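Local coordinates for bifunctional GH43-CE protein (Bacteroides eggerthii, PDB 6MLY) that probably hydrolyses xylan-derived chains as a family 43 glycosidase and carries, on the same polypeptide, a domain of the carbohydrate esterase type, at residues Ala315-Asn320 and Ala327-Trp332; Cys99-Glu104 and Phe146-Asp151. All coordinates share one frame; numbering follows the deposited sequence.

The two contacts sit in different domains of one chain, their centres about 34 Å apart and their nearest atoms about 14 Å apart. Interaction 1 (315-320 with 327-332) is the more buried: two pieces of irregular chain meet through a carboxylate that binds an indole N-H, with a few apolar touches beside it. Interaction 2 (99-104 with 146-151) is partly buried and joins the edge strands of two separate sheets of the glycosidase domain with no backbone-to-backbone bond between these segments, mostly by side chains; an arginine that grips a backbone carbonyl lies amid aromatic and sulfur contacts. No strand is common to both. A carboxylate accepts in the first contact, a peptide oxygen in the second.

Interaction 1: Ala315-Asn320 and Ala327-Trp332; sequences ASDDFN and ALPLVW
D317 and W332 make the one hydrogen bond between 315-320 and 327-332. The indole NE1 of W332 gives its hydrogen to OD2 of D317 over 3.0 Å, meeting the anti lone pair and bending to 147°; the oxygen lies 20° out of the indole plane. With chi1 at -153°, the D317 side chain extends away from its own N and carries the carboxylate toward W332, where the P329 ring also lies against OD2. Its other oxygen, OD1, accepts from the backbone N of F319 at 3.2 Å, closing an Asx turn, and forms a salt bridge with R321, so the buried carboxylate is held at both oxygens. A second Asx turn follows, from N320 N to OD1 of D318.

The apolar contacts are few. CZ of F319 comes within 3.9 Å of CZ2 of W332, the two side chains crossing at about a right angle, while CB of D317 lies over the centre of the F319 ring. CG1 of V331 reaches CB of A315 at 4.0 Å.

F508 meets W332 edge-to-face, and P329 to W332 form a type I beta turn before strand 333-335: two Asx turns and a type I turn in the chain that leads into the beta-sandwich of the concanavalin A-like domain.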
ATOM      1  N   ALA A 315       0.996   8.425  16.963  1.00 63.91           N
ATOM      2  CA  ALA A 315      -0.186   8.709  17.769  1.00 63.64           C
ATOM      3  C   ALA A 315      -1.227   9.464  16.934  1.00 63.35           C
ATOM      4  O   ALA A 315      -0.874  10.158  15.976  1.00 63.10           O
ATOM      5  CB  ALA A 315       0.214   9.487  18.994  1.00 63.59           C
ATOM      6  N   SER A 316      -2.508   9.302  17.302  1.00 63.60           N
ATOM      7  CA  SER A 316      -3.616  10.102  16.761  1.00 63.42           C
ATOM      8  C   SER A 316      -3.483  11.540  17.271  1.00 63.37           C
ATOM      9  O   SER A 316      -2.847  11.760  18.305  1.00 63.41           O
ATOM     10  CB  SER A 316      -4.958   9.521  17.150  1.00 63.68           C
ATOM     11  OG  SER A 316      -5.100   8.190  16.677  1.00 63.70           O
ATOM     12  N   ASP A 317      -4.080  12.497  16.549  1.00 63.35           N
ATOM     13  CA  ASP A 317      -4.074  13.907  16.943  1.00 63.41           C
ATOM     14  C   ASP A 317      -5.431  14.532  16.618  1.00 64.12           C
ATOM     15  O   ASP A 317      -5.821  14.597  15.459  1.00 64.60           O
ATOM     16  CB  ASP A 317      -2.954  14.689  16.248  1.00 63.00           C
ATOM     17  CG  ASP A 317      -2.458  15.908  17.018  1.00 63.30           C
ATOM     18  OD1 ASP A 317      -3.127  16.315  17.994  1.00 63.54           O
ATOM     19  OD2 ASP A 317      -1.396  16.441  16.641  1.00 63.24           O
ATOM     20  N   ASP A 318      -6.121  15.009  17.660  1.00 65.42           N
ATOM     21  CA  ASP A 318      -7.422  15.667  17.531  1.00 66.95           C
ATOM     22  C   ASP A 318      -7.227  17.143  17.153  1.00 67.25           C
ATOM     23  O   ASP A 318      -8.208  17.860  16.914  1.00 68.62           O
ATOM     24  CB  ASP A 318      -8.247  15.509  18.816  1.00 68.34           C
ATOM     25  CG  ASP A 318      -7.642  16.144  20.060  1.00 68.91           C
ATOM     26  OD1 ASP A 318      -6.480  16.585  19.994  1.00 69.83           O
ATOM     27  OD2 ASP A 318      -8.341  16.192  21.091  1.00 70.54           O
ATOM     28  N   PHE A 319      -5.962  17.586  17.120  1.00 66.71           N
ATOM     29  CA  PHE A 319      -5.545  18.957  16.794  1.00 66.72           C
ATOM     30  C   PHE A 319      -6.189  19.954  17.769  1.00 67.03           C
ATOM     31  O   PHE A 319      -6.474  21.100  17.409  1.00 67.43           O
ATOM     32  CB  PHE A 319      -5.808  19.259  15.316  1.00 67.04           C
ATOM     33  CG  PHE A 319      -4.917  18.489  14.371  1.00 66.85           C
ATOM     34  CD1 PHE A 319      -3.541  18.649  14.408  1.00 66.53           C
ATOM     35  CD2 PHE A 319      -5.448  17.598  13.452  1.00 67.23           C
ATOM     36  CE1 PHE A 319      -2.719  17.937  13.548  1.00 66.49           C
ATOM     37  CE2 PHE A 319      -4.625  16.888  12.590  1.00 66.84           C
ATOM     38  CZ  PHE A 319      -3.263  17.062  12.638  1.00 66.30           C
ATOM     39  N   ASN A 320      -6.370  19.496  19.015  1.00 67.36           N
ATOM     40  CA  ASN A 320      -6.803  20.302  20.148  1.00 67.98           C
ATOM     41  C   ASN A 320      -5.621  20.465  21.097  1.00 68.12           C
ATOM     42  O   ASN A 320      -4.961  19.479  21.422  1.00 67.80           O
ATOM     43  CB  ASN A 320      -7.933  19.648  20.948  1.00 68.44           C
ATOM     44  CG  ASN A 320      -9.282  20.299  20.754  1.00 69.18           C
ATOM     45  OD1 ASN A 320      -9.393  21.524  20.714  1.00 69.18           O
ATOM     46  ND2 ASN A 320     -10.312  19.477  20.680  1.00 69.60           N
ATOM     47  N   ALA A 327       2.858  22.299  20.064  1.00 66.53           N
ATOM     48  CA  ALA A 327       1.978  22.553  18.924  1.00 66.43           C
ATOM     49  C   ALA A 327       1.810  21.276  18.088  1.00 65.63           C
ATOM     50  O   ALA A 327       0.706  20.977  17.652  1.00 66.06           O
ATOM     51  CB  ALA A 327       2.514  23.690  18.088  1.00 66.68           C
ATOM     52  N   LEU A 328       2.906  20.535  17.883  1.00 64.69           N
ATOM     53  CA  LEU A 328       2.902  19.284  17.127  1.00 63.96           C
ATOM     54  C   LEU A 328       3.594  18.190  17.935  1.00 63.58           C
ATOM     55  O   LEU A 328       4.811  18.227  18.118  1.00 62.69           O
ATOM     56  CB  LEU A 328       3.604  19.498  15.781  1.00 64.41           C
ATOM     57  CG  LEU A 328       2.819  20.309  14.749  1.00 65.28           C
ATOM     58  CD1 LEU A 328       3.739  20.844  13.661  1.00 65.58           C
ATOM     59  CD2 LEU A 328       1.691  19.487  14.132  1.00 65.37           C
ATOM     60  N   PRO A 329       2.846  17.175  18.430  1.00 63.55           N
ATOM     61  CA  PRO A 329       3.450  16.011  19.077  1.00 63.52           C
ATOM     62  C   PRO A 329       4.708  15.513  18.350  1.00 62.86           C
ATOM     63  O   PRO A 329       4.820  15.633  17.130  1.00 63.28           O
ATOM     64  CB  PRO A 329       2.322  14.968  19.001  1.00 63.62           C
ATOM     65  CG  PRO A 329       1.049  15.783  19.087  1.00 63.91           C
ATOM     66  CD  PRO A 329       1.374  17.094  18.395  1.00 63.98           C
ATOM     67  N   LEU A 330       5.636  14.928  19.106  1.00 62.88           N
ATOM     68  CA  LEU A 330       6.943  14.554  18.564  1.00 62.53           C
ATOM     69  C   LEU A 330       6.772  13.543  17.420  1.00 62.66           C
ATOM     70  O   LEU A 330       7.603  13.487  16.509  1.00 62.61           O
ATOM     71  CB  LEU A 330       7.810  13.990  19.696  1.00 62.55           C
ATOM     72  CG  LEU A 330       8.162  14.989  20.797  1.00 62.40           C
ATOM     73  CD1 LEU A 330       8.497  14.268  22.092  1.00 62.67           C
ATOM     74  CD2 LEU A 330       9.309  15.895  20.368  1.00 62.31           C
ATOM     75  N   VAL A 331       5.680  12.768  17.469  1.00 62.70           N
ATOM     76  CA  VAL A 331       5.367  11.746  16.451  1.00 62.65           C
ATOM     77  C   VAL A 331       5.348  12.379  15.051  1.00 62.84           C
ATOM     78  O   VAL A 331       5.559  11.669  14.056  1.00 63.86           O
ATOM     79  CB  VAL A 331       4.037  11.024  16.744  1.00 62.76           C
ATOM     80  CG1 VAL A 331       4.074  10.248  18.052  1.00 62.96           C
ATOM     81  CG2 VAL A 331       2.857  11.981  16.721  1.00 62.42           C
ATOM     82  N   TRP A 332       5.096  13.696  14.987  1.00 62.60           N
ATOM     83  CA  TRP A 332       5.035  14.456  13.738  1.00 62.60           C
ATOM     84  C   TRP A 332       6.435  14.897  13.298  1.00 62.65           C
ATOM     85  O   TRP A 332       7.231  15.375  14.115  1.00 63.04           O
ATOM     86  CB  TRP A 332       4.118  15.675  13.887  1.00 62.80           C
ATOM     87  CG  TRP A 332       2.657  15.358  14.011  1.00 62.81           C
ATOM     88  CD1 TRP A 332       1.867  15.566  15.102  1.00 63.02           C
ATOM     89  CD2 TRP A 332       1.801  14.805  12.998  1.00 62.85           C
ATOM     90  NE1 TRP A 332       0.582  15.181  14.843  1.00 63.04           N
ATOM     91  CE2 TRP A 332       0.510  14.711  13.560  1.00 62.97           C
ATOM     92  CE3 TRP A 332       1.993  14.378  11.680  1.00 63.08           C
ATOM     93  CZ2 TRP A 332      -0.578  14.208  12.846  1.00 63.00           C
ATOM     94  CZ3 TRP A 332       0.916  13.885  10.971  1.00 63.06           C
ATOM     95  CH2 TRP A 332      -0.349  13.798  11.552  1.00 62.79           C
TER

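Interaction 2: Cys99-Glu104 and Phe146-Asp151; sequences CLRYHE and FFFDED
The carbonyl oxygen of F146 is gripped by two nitrogens of R101. NE approaches in the carbonyl plane at 3.0 Å from F146 O with a nearly straight N-H (160°), while NH2 of R101, at 3.2 Å from the same O, is tilted from that plane and more bent. This side-on grip keeps the oxygen close to the guanidinium plane. NH2 also donates to the backbone O of L204, and F205 adds a cation-pi contact. The R101 chain is bent at chi2, which turns NE back to F146 while CG rests 3.5 Å from CE1 of the F146 ring. F147 turns its ring edge to the guanidinium, CD2 lying over one face, the planes nearly perpendicular.

Strands 99-103 and 146-148 run nearly parallel, 9° apart, but their axes stay 8.1 Å from each other: they are edge strands of neighbouring antiparallel sheets, the blades of the five-bladed beta-propeller of family 43, and R101, reaching a main-chain oxygen, together with the aromatic side chains spans the distance. Were R101 an alanine, the F146 carbonyl would probably lose both of these donors, and a gap would be likely to open beside the F146 and F147 rings.

Nearer the start of both strands, SG of C99 meets the F146 ring obliquely, 3.4 Å from CD2. The C99 side chain is about 9 Å from that of D143, predicted to tune the catalytic acid. Toward the strand ends, H103 and F148 form an offset stack, centroids 4.4 Å apart and planes at 20°, with CB of H103 making a CH-pi contact over the F148 face.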
ATOM      1  N   CYS A  99      25.555   9.296  16.653  1.00 68.35           N
ATOM      2  CA  CYS A  99      26.306   8.704  17.743  1.00 68.95           C
ATOM      3  C   CYS A  99      25.792   9.311  19.052  1.00 67.90           C
ATOM      4  O   CYS A  99      25.826  10.532  19.210  1.00 67.91           O
ATOM      5  CB  CYS A  99      27.794   8.973  17.553  1.00 69.93           C
ATOM      6  SG  CYS A  99      28.862   8.014  18.656  1.00 71.39           S
ATOM      7  N   LEU A 100      25.287   8.462  19.958  1.00 67.61           N
ATOM      8  CA  LEU A 100      24.721   8.911  21.240  1.00 66.58           C
ATOM      9  C   LEU A 100      25.575   8.378  22.400  1.00 67.32           C
ATOM     10  O   LEU A 100      25.763   7.166  22.520  1.00 67.90           O
ATOM     11  CB  LEU A 100      23.272   8.423  21.348  1.00 65.89           C
ATOM     12  CG  LEU A 100      22.580   8.689  22.686  1.00 65.21           C
ATOM     13  CD1 LEU A 100      22.502  10.178  22.981  1.00 64.32           C
ATOM     14  CD2 LEU A 100      21.194   8.062  22.713  1.00 64.76           C
ATOM     15  N   ARG A 101      26.052   9.297  23.252  1.00 67.12           N
ATOM     16  CA  ARG A 101      26.911   8.977  24.416  1.00 67.83           C
ATOM     17  C   ARG A 101      26.439   9.749  25.651  1.00 67.12           C
ATOM     18  O   ARG A 101      25.732  10.754  25.531  1.00 66.19           O
ATOM     19  CB  ARG A 101      28.375   9.353  24.171  1.00 68.70           C
ATOM     20  CG  ARG A 101      29.019   8.658  22.984  1.00 69.69           C
ATOM     21  CD  ARG A 101      29.088   7.151  23.159  1.00 70.84           C
ATOM     22  NE  ARG A 101      29.978   6.565  22.147  1.00 72.01           N
ATOM     23  CZ  ARG A 101      30.035   5.209  21.823  1.00 73.27           C
ATOM     24  NH1 ARG A 101      29.254   4.273  22.400  1.00 73.46           N
ATOM     25  NH2 ARG A 101      31.066   4.823  21.123  1.00 74.57           N
ATOM     26  N   TYR A 102      26.861   9.263  26.825  1.00 67.70           N
ATOM     27  CA  TYR A 102      26.672   9.929  28.113  1.00 67.29           C
ATOM     28  C   TYR A 102      27.962   9.830  28.918  1.00 68.29           C
ATOM     29  O   TYR A 102      28.399   8.729  29.228  1.00 69.38           O
ATOM     30  CB  TYR A 102      25.569   9.265  28.931  1.00 67.28           C
ATOM     31  CG  TYR A 102      25.440   9.751  30.354  1.00 66.96           C
ATOM     32  CD1 TYR A 102      26.038   9.074  31.408  1.00 67.89           C
ATOM     33  CD2 TYR A 102      24.684  10.871  30.652  1.00 65.88           C
ATOM     34  CE1 TYR A 102      25.892   9.505  32.718  1.00 67.77           C
ATOM     35  CE2 TYR A 102      24.532  11.320  31.954  1.00 65.69           C
ATOM     36  CZ  TYR A 102      25.138  10.634  32.990  1.00 66.56           C
ATOM     37  OH  TYR A 102      24.970  11.081  34.264  1.00 66.61           O
ATOM     38  N   HIS A 103      28.525  10.987  29.270  1.00 67.82           N
ATOM     39  CA  HIS A 103      29.822  11.070  29.923  1.00 68.81           C
ATOM     40  C   HIS A 103      29.790  12.154  31.003  1.00 68.14           C
ATOM     41  O   HIS A 103      29.481  13.303  30.707  1.00 67.51           O
ATOM     42  CB  HIS A 103      30.915  11.339  28.884  1.00 69.20           C
ATOM     43  CG  HIS A 103      32.277  11.428  29.477  1.00 70.06           C
ATOM     44  ND1 HIS A 103      32.793  12.615  29.964  1.00 69.27           N
ATOM     45  CD2 HIS A 103      33.216  10.483  29.688  1.00 71.44           C
ATOM     46  CE1 HIS A 103      34.001  12.401  30.426  1.00 70.33           C
ATOM     47  NE2 HIS A 103      34.280  11.103  30.275  1.00 71.73           N
ATOM     48  N   GLU A 104      30.097  11.756  32.244  1.00 69.09           N
ATOM     49  CA  GLU A 104      30.268  12.649  33.400  1.00 68.88           C
ATOM     50  C   GLU A 104      29.191  13.741  33.408  1.00 67.45           C
ATOM     51  O   GLU A 104      29.490  14.938  33.484  1.00 66.98           O
ATOM     52  CB  GLU A 104      31.694  13.206  33.426  1.00 69.77           C
ATOM     53  CG  GLU A 104      32.652  12.306  34.186  1.00 71.52           C
ATOM     54  CD  GLU A 104      34.064  12.836  34.320  1.00 72.80           C
ATOM     55  OE1 GLU A 104      34.738  12.949  33.278  1.00 73.50           O
ATOM     56  OE2 GLU A 104      34.482  13.144  35.472  1.00 73.46           O
ATOM     57  N   PHE A 146      32.301   8.489  17.817  1.00 76.65           N
ATOM     58  CA  PHE A 146      33.154   9.182  18.789  1.00 76.53           C
ATOM     59  C   PHE A 146      33.024   8.488  20.151  1.00 76.83           C
ATOM     60  O   PHE A 146      32.013   7.822  20.417  1.00 75.35           O
ATOM     61  CB  PHE A 146      32.812  10.675  18.858  1.00 74.68           C
ATOM     62  CG  PHE A 146      31.544  11.014  19.599  1.00 73.31           C
ATOM     63  CD1 PHE A 146      31.562  11.257  20.963  1.00 72.76           C
ATOM     64  CD2 PHE A 146      30.329  11.103  18.934  1.00 72.34           C
ATOM     65  CE1 PHE A 146      30.396  11.572  21.646  1.00 71.50           C
ATOM     66  CE2 PHE A 146      29.165  11.419  19.620  1.00 70.97           C
ATOM     67  CZ  PHE A 146      29.199  11.655  20.974  1.00 70.51           C
ATOM     68  N   PHE A 147      34.057   8.660  20.994  1.00 77.77           N
ATOM     69  CA  PHE A 147      34.239   7.894  22.226  1.00 78.12           C
ATOM     70  C   PHE A 147      35.141   8.657  23.201  1.00 78.29           C
ATOM     71  O   PHE A 147      36.203   9.147  22.812  1.00 79.81           O
ATOM     72  CB  PHE A 147      34.862   6.535  21.901  1.00 79.98           C
ATOM     73  CG  PHE A 147      34.926   5.574  23.060  1.00 81.41           C
ATOM     74  CD1 PHE A 147      36.018   5.562  23.914  1.00 82.46           C
ATOM     75  CD2 PHE A 147      33.895   4.676  23.295  1.00 81.53           C
ATOM     76  CE1 PHE A 147      36.079   4.677  24.980  1.00 83.56           C
ATOM     77  CE2 PHE A 147      33.959   3.786  24.357  1.00 82.71           C
ATOM     78  CZ  PHE A 147      35.048   3.791  25.200  1.00 83.52           C
ATOM     79  N   PHE A 148      34.716   8.719  24.471  1.00 77.28           N
ATOM     80  CA  PHE A 148      35.512   9.267  25.583  1.00 76.86           C
ATOM     81  C   PHE A 148      36.320   8.144  26.240  1.00 77.70           C
ATOM     82  O   PHE A 148      35.746   7.230  26.828  1.00 77.63           O
ATOM     83  CB  PHE A 148      34.610   9.907  26.639  1.00 75.33           C
ATOM     84  CG  PHE A 148      33.686  10.970  26.112  1.00 74.21           C
ATOM     85  CD1 PHE A 148      34.096  12.291  26.041  1.00 73.58           C
ATOM     86  CD2 PHE A 148      32.408  10.648  25.680  1.00 73.73           C
ATOM     87  CE1 PHE A 148      33.248  13.270  25.551  1.00 72.58           C
ATOM     88  CE2 PHE A 148      31.560  11.628  25.188  1.00 72.62           C
ATOM     89  CZ  PHE A 148      31.981  12.938  25.128  1.00 72.09           C
ATOM     90  N   ASP A 149      37.650   8.236  26.145  1.00 79.12           N
ATOM     91  CA  ASP A 149      38.565   7.242  26.719  1.00 80.95           C
ATOM     92  C   ASP A 149      39.016   7.707  28.108  1.00 80.84           C
ATOM     93  O   ASP A 149      38.970   8.896  28.434  1.00 79.72           O
ATOM     94  CB  ASP A 149      39.763   6.985  25.802  1.00 82.73           C
ATOM     95  CG  ASP A 149      40.386   5.611  25.981  1.00 84.86           C
ATOM     96  OD1 ASP A 149      39.642   4.661  26.307  1.00 85.31           O
ATOM     97  OD2 ASP A 149      41.614   5.502  25.804  1.00 86.85           O
ATOM     98  N   GLU A 150      39.471   6.741  28.908  1.00 82.05           N
ATOM     99  CA  GLU A 150      39.918   6.991  30.278  1.00 82.38           C
ATOM    100  C   GLU A 150      41.374   7.489  30.281  1.00 83.01           C
ATOM    101  O   GLU A 150      41.898   7.813  31.343  1.00 83.50           O
ATOM    102  CB  GLU A 150      39.741   5.758  31.176  1.00 84.27           C
ATOM    103  CG  GLU A 150      39.445   4.465  30.437  1.00 85.72           C
ATOM    104  CD  GLU A 150      39.223   3.262  31.336  1.00 87.25           C
ATOM    105  OE1 GLU A 150      40.128   2.946  32.124  1.00 88.77           O
ATOM    106  OE2 GLU A 150      38.140   2.652  31.245  1.00 87.65           O
ATOM    107  N   ASP A 151      42.010   7.568  29.103  1.00 83.34           N
ATOM    108  CA  ASP A 151      43.287   8.266  28.940  1.00 83.95           C
ATOM    109  C   ASP A 151      43.040   9.781  28.808  1.00 82.45           C
ATOM    110  O   ASP A 151      43.979  10.567  28.850  1.00 83.07           O
ATOM    111  CB  ASP A 151      44.099   7.682  27.778  1.00 85.44           C
ATOM    112  CG  ASP A 151      43.639   8.070  26.381  1.00 84.78           C
ATOM    113  OD1 ASP A 151      42.709   8.889  26.261  1.00 82.88           O
ATOM    114  OD2 ASP A 151      44.231   7.551  25.418  1.00 86.16           O
TER